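Local coordinates for protein nickel-dependent hydrogenase large subunit (Allochromatium vinosum, PDB 3MYR) that carries the nickel-iron active centre of a heterodimeric hydrogenase that oxidises hydrogen with an electron acceptor, probably recycling hydrogen released by nitrogenase, at residues Gly25-Gln30 / Asn533-Asp538; Arg48-Ala53 / Ile494-Gly499; Ala202-Ile207 / Arg243-Ser248; Gly303-Arg308 / Val394-Ala399. All blocks are in the same frame, centred on the assembly; numbering follows the deposited sequence.

Interaction 1. Residues Gly25-Gln30 / Asn533-Asp538; sequences GATIAQ and NHQLVD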
loop_
_atom_site.group_PDB
_atom_site.type_symbol
_atom_site.label_atom_id
_atom_site.label_comp_id
_atom_site.label_asym_id
_atom_site.label_seq_id
_atom_site.Cartn_x
_atom_site.Cartn_y
_atom_site.Cartn_z
ATOM N N GLY B 25 29.797 -6.573 19.185
ATOM C CA GLY B 25 29.821 -5.265 19.874
ATOM C C GLY B 25 28.608 -4.433 19.431
ATOM O O GLY B 25 27.491 -4.951 19.408
ATOM N N ALA B 26 28.818 -3.146 19.112
ATOM C CA ALA B 26 27.767 -2.235 18.630
ATOM C C ALA B 26 27.429 -2.419 17.128
ATOM O O ALA B 26 26.468 -1.822 16.610
ATOM C CB ALA B 26 28.191 -0.766 18.905
ATOM N N THR B 27 28.187 -3.293 16.459
ATOM C CA THR B 27 28.124 -3.514 15.025
ATOM C C THR B 27 27.156 -4.622 14.625
ATOM O O THR B 27 27.145 -5.721 15.202
ATOM C CB THR B 27 29.553 -3.794 14.455
ATOM O OG1 THR B 27 30.298 -2.581 14.571
ATOM C CG2 THR B 27 29.518 -4.119 12.975
ATOM N N ILE B 28 26.327 -4.344 13.622
ATOM C CA ILE B 28 25.527 -5.413 13.078
ATOM C C ILE B 28 26.399 -6.389 12.278
ATOM O O ILE B 28 26.912 -6.032 11.223
ATOM C CB ILE B 28 24.334 -4.888 12.260
ATOM C CG1 ILE B 28 23.426 -4.054 13.171
ATOM C CG2 ILE B 28 23.576 -6.083 11.620
ATOM C CD1 ILE B 28 22.186 -3.487 12.509
ATOM N N ALA B 29 26.529 -7.620 12.737
ATOM C CA ALA B 29 27.375 -8.600 12.005
ATOM C C ALA B 29 26.567 -9.388 10.963
ATOM O O ALA B 29 27.008 -9.516 9.825
ATOM C CB ALA B 29 28.113 -9.568 12.972
ATOM N N GLN B 30 25.389 -9.882 11.341
ATOM C CA GLN B 30 24.456 -10.517 10.382
ATOM C C GLN B 30 23.051 -10.021 10.685
ATOM O O GLN B 30 22.668 -9.891 11.865
ATOM C CB GLN B 30 24.447 -12.053 10.467
ATOM C CG GLN B 30 25.720 -12.828 10.010
ATOM C CD GLN B 30 25.921 -12.873 8.467
ATOM O OE1 GLN B 30 26.687 -12.057 7.916
ATOM N NE2 GLN B 30 25.275 -13.842 7.777
ATOM N N ASN B 533 27.876 -1.364 7.237
ATOM C CA ASN B 533 28.310 -0.173 7.988
ATOM C C ASN B 533 27.291 0.342 9.029
ATOM O O ASN B 533 27.061 1.546 9.172
ATOM C CB ASN B 533 28.736 0.924 6.985
ATOM C CG ASN B 533 29.570 2.062 7.639
ATOM O OD1 ASN B 533 29.726 3.173 7.069
ATOM N ND2 ASN B 533 30.084 1.803 8.831
ATOM N N HIS B 534 26.614 -0.566 9.731
ATOM C CA HIS B 534 25.704 -0.116 10.801
ATOM C C HIS B 534 26.208 -0.392 12.200
ATOM O O HIS B 534 26.538 -1.505 12.498
ATOM C CB HIS B 534 24.299 -0.744 10.653
ATOM C CG HIS B 534 23.533 -0.223 9.466
ATOM N ND1 HIS B 534 22.343 0.477 9.591
ATOM C CD2 HIS B 534 23.832 -0.222 8.145
ATOM C CE1 HIS B 534 21.952 0.913 8.397
ATOM N NE2 HIS B 534 22.832 0.502 7.503
ATOM N N GLN B 535 26.028 0.576 13.100
ATOM C CA GLN B 535 26.310 0.462 14.551
ATOM C C GLN B 535 25.040 0.904 15.281
ATOM O O GLN B 535 24.289 1.766 14.772
ATOM C CB GLN B 535 27.517 1.335 14.939
ATOM C CG GLN B 535 28.887 0.802 14.393
ATOM C CD GLN B 535 29.133 1.061 12.844
ATOM O OE1 GLN B 535 29.849 0.284 12.160
ATOM N NE2 GLN B 535 28.546 2.148 12.306
ATOM N N LEU B 536 24.676 0.206 16.357
ATOM C CA LEU B 536 23.532 0.635 17.188
ATOM C C LEU B 536 24.049 1.291 18.474
ATOM O O LEU B 536 24.811 0.655 19.224
ATOM C CB LEU B 536 22.695 -0.581 17.581
ATOM C CG LEU B 536 21.561 -1.029 16.647
ATOM C CD1 LEU B 536 22.008 -0.830 15.225
ATOM C CD2 LEU B 536 21.212 -2.500 16.925
ATOM N N VAL B 537 23.656 2.530 18.758
ATOM C CA VAL B 537 23.959 3.026 20.080
ATOM C C VAL B 537 23.251 2.295 21.234
ATOM O O VAL B 537 23.851 2.101 22.311
ATOM C CB VAL B 537 24.054 4.576 20.272
ATOM C CG1 VAL B 537 24.045 5.399 19.006
ATOM C CG2 VAL B 537 23.189 5.095 21.414
ATOM N N ASP B 538 22.035 1.822 20.976
ATOM C CA ASP B 538 21.214 1.229 22.024
ATOM C C ASP B 538 20.199 0.230 21.435
ATOM O O ASP B 538 19.263 0.615 20.726
ATOM C CB ASP B 538 20.520 2.352 22.775
ATOM C CG ASP B 538 19.553 1.864 23.868
ATOM O OD1 ASP B 538 18.920 2.743 24.512
ATOM O OD2 ASP B 538 19.354 0.639 24.031
HETATM O O HOH W 1 26.988 -3.395 9.914
#
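Ala26 O is met by two groups of the loop 533-538. Leu536 N gives it a hydrogen bond of 2.7 Å, and Gln535 CA adds a CA-H...O contact at 3.1 Å from the same oxygen. A second backbone bond runs the other way, from Ile28 N to His534 O at 3.1 Å. Together they flank Thr27 and Gln535, which form a non-hydrogen-bonded antiparallel pair. This single beta bridge sets the loop against strand 27-35, an outer strand of its three-stranded sheet. Beyond the bridge a water extends the pattern. It lies 2.9 Å from His534 N, whose hydrogen it accepts, and the same distance from Ile28 O.

Side chains flank the bridge in two groups. Thr27 and Gln535 run side by side, with Thr27 OG1 3.7 Å from Gln535 CG. Gln535 bends at chi2 (76°), which keeps its amide end beside Thr27 OG1. On the buried side, Ile28 CD1 meets Leu536 CD1 at 3.8 Å and the CB of His534 at 3.9 Å. Ile545 of helix 543-551 and Met23 of strand 17-24 also touch both Ile28 and Leu536.

The chemistry is thus split. Backbone bonds fix the alignment of loop and strand edge, and the water takes over where the chains part. The aliphatic branches seal the inner side, while Thr27 and Gln535 stay partly exposed.

Interaction 2. Residues Arg48-Ala53 / Ile494-Gly499; sequences RDPRDA and IVIEDG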
loop_
_atom_site.group_PDB
_atom_site.type_symbol
_atom_site.label_atom_id
_atom_site.label_comp_id
_atom_site.label_asym_id
_atom_site.label_seq_id
_atom_site.Cartn_x
_atom_site.Cartn_y
_atom_site.Cartn_z
ATOM N N ARG B 48 -10.179 -19.554 -11.071
ATOM C CA ARG B 48 -11.108 -18.420 -11.226
ATOM C C ARG B 48 -11.013 -17.812 -12.614
ATOM O O ARG B 48 -10.181 -18.228 -13.392
ATOM C CB ARG B 48 -10.820 -17.388 -10.128
ATOM C CG ARG B 48 -11.214 -17.966 -8.746
ATOM C CD ARG B 48 -10.983 -16.893 -7.668
ATOM N NE ARG B 48 -10.989 -17.481 -6.309
ATOM C CZ ARG B 48 -12.072 -17.593 -5.548
ATOM N NH1 ARG B 48 -13.271 -17.175 -5.980
ATOM N NH2 ARG B 48 -11.934 -18.025 -4.311
ATOM N N ASP B 49 -11.889 -16.846 -12.911
ATOM C CA ASP B 49 -11.888 -16.141 -14.173
ATOM C C ASP B 49 -10.746 -15.115 -14.238
ATOM O O ASP B 49 -10.660 -14.265 -13.368
ATOM C CB ASP B 49 -13.209 -15.423 -14.358
ATOM C CG ASP B 49 -13.420 -14.945 -15.835
ATOM O OD1 ASP B 49 -12.514 -14.303 -16.444
ATOM O OD2 ASP B 49 -14.451 -15.314 -16.423
ATOM N N PRO B 50 -9.844 -15.193 -15.242
ATOM C CA PRO B 50 -8.732 -14.205 -15.410
ATOM C C PRO B 50 -9.236 -12.776 -15.471
ATOM O O PRO B 50 -8.488 -11.871 -15.049
ATOM C CB PRO B 50 -8.149 -14.537 -16.808
ATOM C CG PRO B 50 -8.385 -16.122 -16.850
ATOM C CD PRO B 50 -9.793 -16.256 -16.282
ATOM N N ARG B 51 -10.463 -12.539 -15.939
ATOM C CA ARG B 51 -10.942 -11.133 -15.974
ATOM C C ARG B 51 -11.163 -10.637 -14.531
ATOM O O ARG B 51 -11.173 -9.429 -14.326
ATOM C CB ARG B 51 -12.215 -10.985 -16.797
ATOM C CG ARG B 51 -11.904 -11.278 -18.295
ATOM C CD ARG B 51 -13.204 -11.384 -19.037
ATOM N NE ARG B 51 -14.040 -12.438 -18.499
ATOM C CZ ARG B 51 -15.350 -12.572 -18.755
ATOM N NH1 ARG B 51 -15.957 -11.776 -19.638
ATOM N NH2 ARG B 51 -16.022 -13.582 -18.215
ATOM N N ASP B 52 -11.427 -11.553 -13.586
ATOM C CA ASP B 52 -11.667 -11.141 -12.158
ATOM C C ASP B 52 -10.349 -10.979 -11.371
ATOM O O ASP B 52 -10.386 -10.457 -10.252
ATOM C CB ASP B 52 -12.451 -12.225 -11.376
ATOM C CG ASP B 52 -13.895 -12.452 -11.879
ATOM O OD1 ASP B 52 -14.291 -11.826 -12.869
ATOM O OD2 ASP B 52 -14.622 -13.298 -11.263
ATOM N N ALA B 53 -9.235 -11.563 -11.849
ATOM C CA ALA B 53 -8.017 -11.603 -11.047
ATOM C C ALA B 53 -7.642 -10.213 -10.451
ATOM O O ALA B 53 -7.282 -10.127 -9.278
ATOM C CB ALA B 53 -6.852 -12.215 -11.833
ATOM N N ILE B 494 0.771 -15.173 -15.395
ATOM C CA ILE B 494 -0.503 -15.944 -15.382
ATOM C C ILE B 494 -0.446 -17.066 -16.420
ATOM O O ILE B 494 0.065 -16.884 -17.527
ATOM C CB ILE B 494 -1.716 -15.064 -15.648
ATOM C CG1 ILE B 494 -3.025 -15.852 -15.513
ATOM C CG2 ILE B 494 -1.627 -14.413 -17.064
ATOM C CD1 ILE B 494 -4.306 -14.916 -15.592
ATOM N N VAL B 495 -1.044 -18.194 -16.084
ATOM C CA VAL B 495 -1.208 -19.245 -17.045
ATOM C C VAL B 495 -2.669 -19.561 -17.092
ATOM O O VAL B 495 -3.291 -19.838 -16.035
ATOM C CB VAL B 495 -0.386 -20.525 -16.613
ATOM C CG1 VAL B 495 -0.635 -21.704 -17.531
ATOM C CG2 VAL B 495 1.102 -20.171 -16.506
ATOM N N ILE B 496 -3.211 -19.558 -18.305
ATOM C CA ILE B 496 -4.657 -19.730 -18.496
ATOM C C ILE B 496 -4.959 -21.024 -19.216
ATOM O O ILE B 496 -4.350 -21.335 -20.264
ATOM C CB ILE B 496 -5.314 -18.581 -19.320
ATOM C CG1 ILE B 496 -5.196 -17.220 -18.583
ATOM C CG2 ILE B 496 -6.780 -18.891 -19.585
ATOM C CD1 ILE B 496 -5.363 -16.038 -19.549
ATOM N N GLU B 497 -5.886 -21.797 -18.678
ATOM C CA GLU B 497 -6.318 -23.011 -19.379
ATOM C C GLU B 497 -7.830 -23.056 -19.416
ATOM O O GLU B 497 -8.495 -22.960 -18.384
ATOM C CB GLU B 497 -5.751 -24.311 -18.733
ATOM C CG GLU B 497 -4.223 -24.270 -18.612
ATOM C CD GLU B 497 -3.595 -25.572 -18.005
ATOM O OE1 GLU B 497 -4.314 -26.330 -17.330
ATOM O OE2 GLU B 497 -2.355 -25.783 -18.127
ATOM N N ASP B 498 -8.363 -23.229 -20.616
ATOM C CA ASP B 498 -9.822 -23.376 -20.798
ATOM C C ASP B 498 -10.652 -22.293 -20.070
ATOM O O ASP B 498 -11.598 -22.614 -19.333
ATOM C CB ASP B 498 -10.264 -24.786 -20.391
ATOM C CG ASP B 498 -9.577 -25.887 -21.247
ATOM O OD1 ASP B 498 -9.126 -26.925 -20.676
ATOM O OD2 ASP B 498 -9.425 -25.670 -22.481
ATOM N N GLY B 499 -10.241 -21.034 -20.214
ATOM C CA GLY B 499 -10.987 -19.939 -19.608
ATOM C C GLY B 499 -10.649 -19.701 -18.112
ATOM O O GLY B 499 -11.218 -18.810 -17.500
HETATM O O HOH W 2 -13.652 -17.881 -17.730
#
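Pro50 presses its ring carbon CD to within 3.2 Å of Gly499 O, a close meeting of a proline ring with a backbone carbonyl. The same oxygen accepts a short hydrogen bond of 2.6 Å from a water. That water also donates a weak bond to Asp49 OD2, so the two segments are linked through it. The rest of the proline ring meets two isoleucines. Its CG lies 3.8 Å from Ile496 CG1, and its CB is 4.0 Å from Ile494 CD1. With chi1 at -175°, Ile494 sends CG1 opposite its own nitrogen, and the extended chain carries CD1 to the proline.

Asp498 and Gly499, both with positive phi, form the two-residue turn of the beta-hairpin of strands 488-497 and 500-507. Pro50 sits in the bend that leads into helix 53-58. Asp49 shapes this bend as an Asx turn, its OD1 accepting from Arg51 N at 2.8 Å. The Arg51 guanidinium grips the same carboxylate side-on, with NE to OD1 and NH2 to OD2. The Arg51 NH2 to Asp49 OD2 salt bridge measures 2.9 Å. Trp473 packs on Asp49 and Pro50. Arg48 bonds to Ile44 O and forms a salt bridge with Asp257 of the small subunit.

Interaction 3. Residues Ala202-Ile207 / Arg243-Ser248; sequences AKFHAI and RNLIQS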
loop_
_atom_site.group_PDB
_atom_site.type_symbol
_atom_site.label_atom_id
_atom_site.label_comp_id
_atom_site.label_asym_id
_atom_site.label_seq_id
_atom_site.Cartn_x
_atom_site.Cartn_y
_atom_site.Cartn_z
ATOM N N ALA B 202 -6.267 11.862 -3.283
ATOM C CA ALA B 202 -6.946 10.600 -3.495
ATOM C C ALA B 202 -8.209 10.728 -4.341
ATOM O O ALA B 202 -8.706 9.718 -4.872
ATOM C CB ALA B 202 -7.310 9.993 -2.150
ATOM N N LYS B 203 -8.775 11.935 -4.431
ATOM C CA LYS B 203 -9.975 12.161 -5.300
ATOM C C LYS B 203 -9.670 11.879 -6.761
ATOM O O LYS B 203 -10.575 11.607 -7.546
ATOM C CB LYS B 203 -10.388 13.661 -5.194
ATOM C CG LYS B 203 -10.959 13.985 -3.804
ATOM C CD LYS B 203 -11.322 15.435 -3.754
ATOM C CE LYS B 203 -11.940 15.716 -2.363
ATOM N NZ LYS B 203 -12.137 17.212 -2.414
ATOM N N PHE B 204 -8.380 11.950 -7.133
ATOM C CA PHE B 204 -8.000 11.678 -8.517
ATOM C C PHE B 204 -8.344 10.220 -8.902
ATOM O O PHE B 204 -8.947 9.973 -9.950
ATOM C CB PHE B 204 -6.463 11.843 -8.657
ATOM C CG PHE B 204 -5.951 11.901 -10.097
ATOM C CD1 PHE B 204 -5.771 13.123 -10.740
ATOM C CD2 PHE B 204 -5.612 10.726 -10.777
ATOM C CE1 PHE B 204 -5.209 13.191 -12.034
ATOM C CE2 PHE B 204 -5.137 10.781 -12.090
ATOM C CZ PHE B 204 -4.887 12.026 -12.696
ATOM N N HIS B 205 -7.897 9.240 -8.116
ATOM C CA HIS B 205 -8.331 7.866 -8.379
ATOM C C HIS B 205 -9.876 7.665 -8.307
ATOM O O HIS B 205 -10.426 6.806 -9.023
ATOM C CB HIS B 205 -7.679 6.897 -7.385
ATOM C CG HIS B 205 -6.229 6.676 -7.652
ATOM N ND1 HIS B 205 -5.433 5.875 -6.849
ATOM C CD2 HIS B 205 -5.443 7.099 -8.681
ATOM C CE1 HIS B 205 -4.241 5.766 -7.406
ATOM N NE2 HIS B 205 -4.212 6.515 -8.503
ATOM N N ALA B 206 -10.575 8.478 -7.524
ATOM C CA ALA B 206 -12.024 8.245 -7.407
ATOM C C ALA B 206 -12.717 8.690 -8.697
ATOM O O ALA B 206 -13.631 8.030 -9.187
ATOM C CB ALA B 206 -12.580 9.002 -6.187
ATOM N N ILE B 207 -12.202 9.752 -9.314
ATOM C CA ILE B 207 -12.793 10.196 -10.562
ATOM C C ILE B 207 -12.721 9.124 -11.689
ATOM O O ILE B 207 -13.728 8.761 -12.262
ATOM C CB ILE B 207 -12.225 11.547 -11.016
ATOM C CG1 ILE B 207 -12.642 12.639 -10.029
ATOM C CG2 ILE B 207 -12.680 11.897 -12.511
ATOM C CD1 ILE B 207 -11.890 14.025 -10.283
ATOM N N ARG B 243 -7.784 18.378 -13.740
ATOM C CA ARG B 243 -6.710 19.335 -13.953
ATOM C C ARG B 243 -6.261 20.018 -12.653
ATOM O O ARG B 243 -5.068 20.230 -12.400
ATOM C CB ARG B 243 -7.166 20.420 -14.917
ATOM C CG ARG B 243 -6.032 21.444 -15.059
ATOM C CD ARG B 243 -6.563 22.764 -15.659
ATOM N NE ARG B 243 -6.520 22.642 -17.115
ATOM C CZ ARG B 243 -5.433 22.870 -17.857
ATOM N NH1 ARG B 243 -4.267 23.242 -17.306
ATOM N NH2 ARG B 243 -5.509 22.696 -19.169
ATOM N N ASN B 244 -7.221 20.441 -11.843
ATOM C CA ASN B 244 -6.853 21.098 -10.579
ATOM C C ASN B 244 -6.088 20.163 -9.643
ATOM O O ASN B 244 -5.171 20.586 -8.923
ATOM C CB ASN B 244 -8.101 21.662 -9.871
ATOM C CG ASN B 244 -8.571 22.988 -10.506
ATOM O OD1 ASN B 244 -8.057 23.409 -11.530
ATOM N ND2 ASN B 244 -9.555 23.628 -9.901
ATOM N N LEU B 245 -6.479 18.889 -9.609
ATOM C CA LEU B 245 -5.762 17.928 -8.715
ATOM C C LEU B 245 -4.278 17.767 -9.140
ATOM O O LEU B 245 -3.404 17.714 -8.299
ATOM C CB LEU B 245 -6.482 16.551 -8.706
ATOM C CG LEU B 245 -7.833 16.638 -8.017
ATOM C CD1 LEU B 245 -8.766 15.421 -8.483
ATOM C CD2 LEU B 245 -7.584 16.708 -6.442
ATOM N N ILE B 246 -3.987 17.783 -10.439
ATOM C CA ILE B 246 -2.585 17.600 -10.894
ATOM C C ILE B 246 -1.707 18.772 -10.445
ATOM O O ILE B 246 -0.577 18.600 -10.007
ATOM C CB ILE B 246 -2.539 17.517 -12.445
ATOM C CG1 ILE B 246 -3.126 16.165 -12.915
ATOM C CG2 ILE B 246 -1.084 17.698 -12.926
ATOM C CD1 ILE B 246 -3.322 16.058 -14.514
ATOM N N GLN B 247 -2.267 19.973 -10.530
ATOM C CA GLN B 247 -1.644 21.173 -10.033
ATOM C C GLN B 247 -1.365 21.157 -8.527
ATOM O O GLN B 247 -0.224 21.536 -8.123
ATOM C CB GLN B 247 -2.524 22.353 -10.375
ATOM C CG GLN B 247 -1.971 23.690 -10.091
ATOM C CD GLN B 247 -2.877 24.752 -10.781
ATOM O OE1 GLN B 247 -3.530 24.480 -11.855
ATOM N NE2 GLN B 247 -2.993 25.927 -10.139
ATOM N N SER B 248 -2.332 20.755 -7.681
ATOM C CA SER B 248 -1.949 20.605 -6.289
ATOM C C SER B 248 -0.945 19.527 -5.988
ATOM O O SER B 248 -0.195 19.655 -5.033
ATOM C CB SER B 248 -3.081 20.584 -5.255
ATOM O OG SER B 248 -4.140 19.981 -5.804
#
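Leu245 makes the aliphatic part of this contact, reaching from helix 236-265 to helix 203-209. Its CD1 methyl comes within 3.7 Å of Phe204 N, so it rests against the backbone of the facing helix. The same methyl meets Ile207 CD1 tip to tip at 3.9 Å. It also lies 4.1 Å from Lys203 CB. The lysine touches with its base alone, and its extended chain leads its end away.

The aromatic part belongs to Phe204. Its CG stands anti to the backbone N (chi1 -167°), which swings the ring across to the partner helix. Leu245 CB approaches the ring edge, near the ring plane, at 4.0 Å from CD1. Ile246 CG1 comes in obliquely, 3.7 Å from Phe204 CE1.

The two short helical segments run roughly antiparallel, at 152°, with axes 10.4 Å apart. They form part of a helical bundle. Leu94 and Ala98 of helix 86-112 and Met444 of helix 426-456 also cover Phe204. Thr237 of the small subunit packs on Lys203 and Ile207, so the contact lies beside the subunit interface.

The side chains meet carbon to carbon, and the leucine methyl also rests on backbone atoms of Lys203 and Phe204. The contact therefore rests on shape and on exclusion of water. The leucine and the phenylalanine ring supply most of the fit, with no directional bond between the segments.

Interaction 4. Residues Gly303-Arg308 / Val394-Ala399; sequences GAILDR and VLMLYA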
loop_
_atom_site.group_PDB
_atom_site.type_symbol
_atom_site.label_atom_id
_atom_site.label_comp_id
_atom_site.label_asym_id
_atom_site.label_seq_id
_atom_site.Cartn_x
_atom_site.Cartn_y
_atom_site.Cartn_z
ATOM N N GLY B 303 15.848 -2.653 -17.435
ATOM C CA GLY B 303 17.242 -3.106 -17.438
ATOM C C GLY B 303 17.733 -3.436 -16.033
ATOM O O GLY B 303 17.017 -3.299 -15.040
ATOM N N ALA B 304 18.983 -3.854 -15.967
ATOM C CA ALA B 304 19.601 -4.271 -14.730
ATOM C C ALA B 304 21.005 -3.679 -14.694
ATOM O O ALA B 304 21.739 -3.709 -15.701
ATOM C CB ALA B 304 19.701 -5.799 -14.711
ATOM N N ILE B 305 21.422 -3.300 -13.496
ATOM C CA ILE B 305 22.764 -2.804 -13.243
ATOM C C ILE B 305 23.381 -3.790 -12.304
ATOM O O ILE B 305 22.721 -4.254 -11.345
ATOM C CB ILE B 305 22.689 -1.418 -12.579
ATOM C CG1 ILE B 305 22.257 -0.399 -13.614
ATOM C CG2 ILE B 305 24.016 -0.989 -11.888
ATOM C CD1 ILE B 305 21.588 0.857 -12.991
ATOM N N LEU B 306 24.636 -4.154 -12.592
ATOM C CA LEU B 306 25.348 -5.078 -11.730
ATOM C C LEU B 306 26.579 -4.393 -11.193
ATOM O O LEU B 306 27.227 -3.611 -11.924
ATOM C CB LEU B 306 25.755 -6.318 -12.489
ATOM C CG LEU B 306 24.578 -7.128 -13.061
ATOM C CD1 LEU B 306 25.196 -8.319 -13.804
ATOM C CD2 LEU B 306 23.699 -7.591 -11.915
ATOM N N ASP B 307 26.871 -4.639 -9.912
ATOM C CA ASP B 307 28.180 -4.252 -9.361
ATOM C C ASP B 307 28.406 -2.729 -9.477
ATOM O O ASP B 307 29.533 -2.294 -9.698
ATOM C CB ASP B 307 29.346 -5.030 -10.072
ATOM C CG ASP B 307 29.161 -6.580 -9.992
ATOM O OD1 ASP B 307 28.638 -7.053 -8.940
ATOM O OD2 ASP B 307 29.466 -7.337 -10.976
ATOM N N ARG B 308 27.328 -1.938 -9.350
ATOM C CA ARG B 308 27.395 -0.439 -9.345
ATOM C C ARG B 308 28.011 0.132 -10.621
ATOM O O ARG B 308 28.516 1.259 -10.655
ATOM C CB ARG B 308 28.102 0.110 -8.094
ATOM C CG ARG B 308 27.388 -0.297 -6.821
ATOM C CD ARG B 308 28.067 0.254 -5.596
ATOM N NE ARG B 308 27.430 -0.086 -4.308
ATOM C CZ ARG B 308 27.887 0.376 -3.121
ATOM N NH1 ARG B 308 28.979 1.176 -3.065
ATOM N NH2 ARG B 308 27.247 0.110 -1.973
ATOM N N VAL B 394 16.197 5.456 -10.412
ATOM C CA VAL B 394 16.953 6.697 -10.599
ATOM C C VAL B 394 18.336 6.362 -11.148
ATOM O O VAL B 394 18.846 7.040 -12.051
ATOM C CB VAL B 394 17.001 7.563 -9.310
ATOM C CG1 VAL B 394 18.034 8.662 -9.407
ATOM C CG2 VAL B 394 15.619 8.143 -9.064
ATOM N N LEU B 395 18.926 5.284 -10.679
ATOM C CA LEU B 395 20.176 4.816 -11.309
ATOM C C LEU B 395 20.008 4.483 -12.791
ATOM O O LEU B 395 20.851 4.888 -13.587
ATOM C CB LEU B 395 20.904 3.685 -10.538
ATOM C CG LEU B 395 21.337 3.985 -9.089
ATOM C CD1 LEU B 395 21.677 2.673 -8.389
ATOM C CD2 LEU B 395 22.565 4.901 -9.055
ATOM N N MET B 396 18.907 3.805 -13.155
ATOM C CA MET B 396 18.644 3.453 -14.547
ATOM C C MET B 396 18.438 4.683 -15.419
ATOM O O MET B 396 18.918 4.739 -16.544
ATOM C CB MET B 396 17.401 2.562 -14.643
ATOM C CG MET B 396 17.501 1.468 -15.737
ATOM S SD MET B 396 18.782 0.194 -15.400
ATOM C CE MET B 396 18.334 -0.496 -13.784
ATOM N N LEU B 397 17.723 5.684 -14.902
ATOM C CA LEU B 397 17.521 6.918 -15.597
ATOM C C LEU B 397 18.826 7.630 -15.789
ATOM O O LEU B 397 19.060 8.227 -16.867
ATOM C CB LEU B 397 16.526 7.849 -14.849
ATOM C CG LEU B 397 15.059 7.387 -15.000
ATOM C CD1 LEU B 397 14.135 8.087 -13.968
ATOM C CD2 LEU B 397 14.563 7.615 -16.441
ATOM N N TYR B 398 19.634 7.673 -14.726
ATOM C CA TYR B 398 20.908 8.341 -14.808
ATOM C C TYR B 398 21.786 7.666 -15.850
ATOM O O TYR B 398 22.403 8.323 -16.716
ATOM C CB TYR B 398 21.627 8.249 -13.433
ATOM C CG TYR B 398 22.781 9.237 -13.213
ATOM C CD1 TYR B 398 24.128 8.812 -13.300
ATOM C CD2 TYR B 398 22.516 10.585 -12.973
ATOM C CE1 TYR B 398 25.193 9.723 -13.084
ATOM C CE2 TYR B 398 23.526 11.498 -12.786
ATOM C CZ TYR B 398 24.874 11.067 -12.827
ATOM O OH TYR B 398 25.871 11.982 -12.591
ATOM N N ALA B 399 21.884 6.344 -15.735
ATOM C CA ALA B 399 22.764 5.586 -16.601
ATOM C C ALA B 399 22.368 5.756 -18.069
ATOM O O ALA B 399 23.231 5.704 -18.930
ATOM C CB ALA B 399 22.726 4.108 -16.204
#
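Strand 300-305, one half of a two-stranded antiparallel sheet, meets helix 390-399 through Ile305 and Met396. The short strand and helix segments cross almost at right angles, at 96°, with axes 9.2 Å apart.

Met396 does most of the touching for the helix. It leaves the helix beside the strand and not straight at it. The chain bends at both chi2 (66°) and chi3 (57°), and this brings the thioether end closer. The CE methyl then lies 3.3 Å from Gly303 O and 3.6 Å from Ile305 CD1. The sulfur also takes part: SD is 3.8 Å from Gly303 C and 3.8 Å from Ile305 CD1. Gly303 has no side chain, and the thioether packs directly on its backbone.

Ile305 points at the helix, and it and Met396 pass alongside each other, running opposite ways. Ile305 CD1 continues to Leu395 CB, at 3.8 Å. This terminal methyl therefore touches two successive residues of the helix.

The helix lies over one face of the strand. Along the strand, backbone hydrogen bonds pair Gly303 with Cys283 and Ile305 with Phe281. Pro301 also touches Met396. Elsewhere on the helix, Val394 packs on Ala432 and Leu397 on Ile439, both of helix 426-456. The helix thus lies between the small sheet and the long helix.

All five touching residues are buried. Apart from the Gly303 carbonyl under the methionine, the segments meet through methyl, methylene and thioether groups, so the join depends on dispersion and burial. The bent methionine lies on the glycine backbone, and the branched isoleucine packs beside it.

How the interactions relate
Interaction 1 is the partly exposed contact of the four, and the one where direct backbone hydrogen bonds join the segments. The other three are buried and depend mainly on apolar side chains, though interaction 2 adds a bridging water and a charged pair within its loop. Interactions 2 and 3 both border the small subunit; interactions 1 and 4 do not touch it. Helix 426-456 packs beside both interaction 3 and interaction 4. Interaction 1 lies across the chain's centre from interactions 2 and 3, and its nearest atoms are about 9 Å from those of interaction 4. Along the chain, interactions 3 and 4 follow in series inside the loop closed by interaction 2, itself nested within interaction 1.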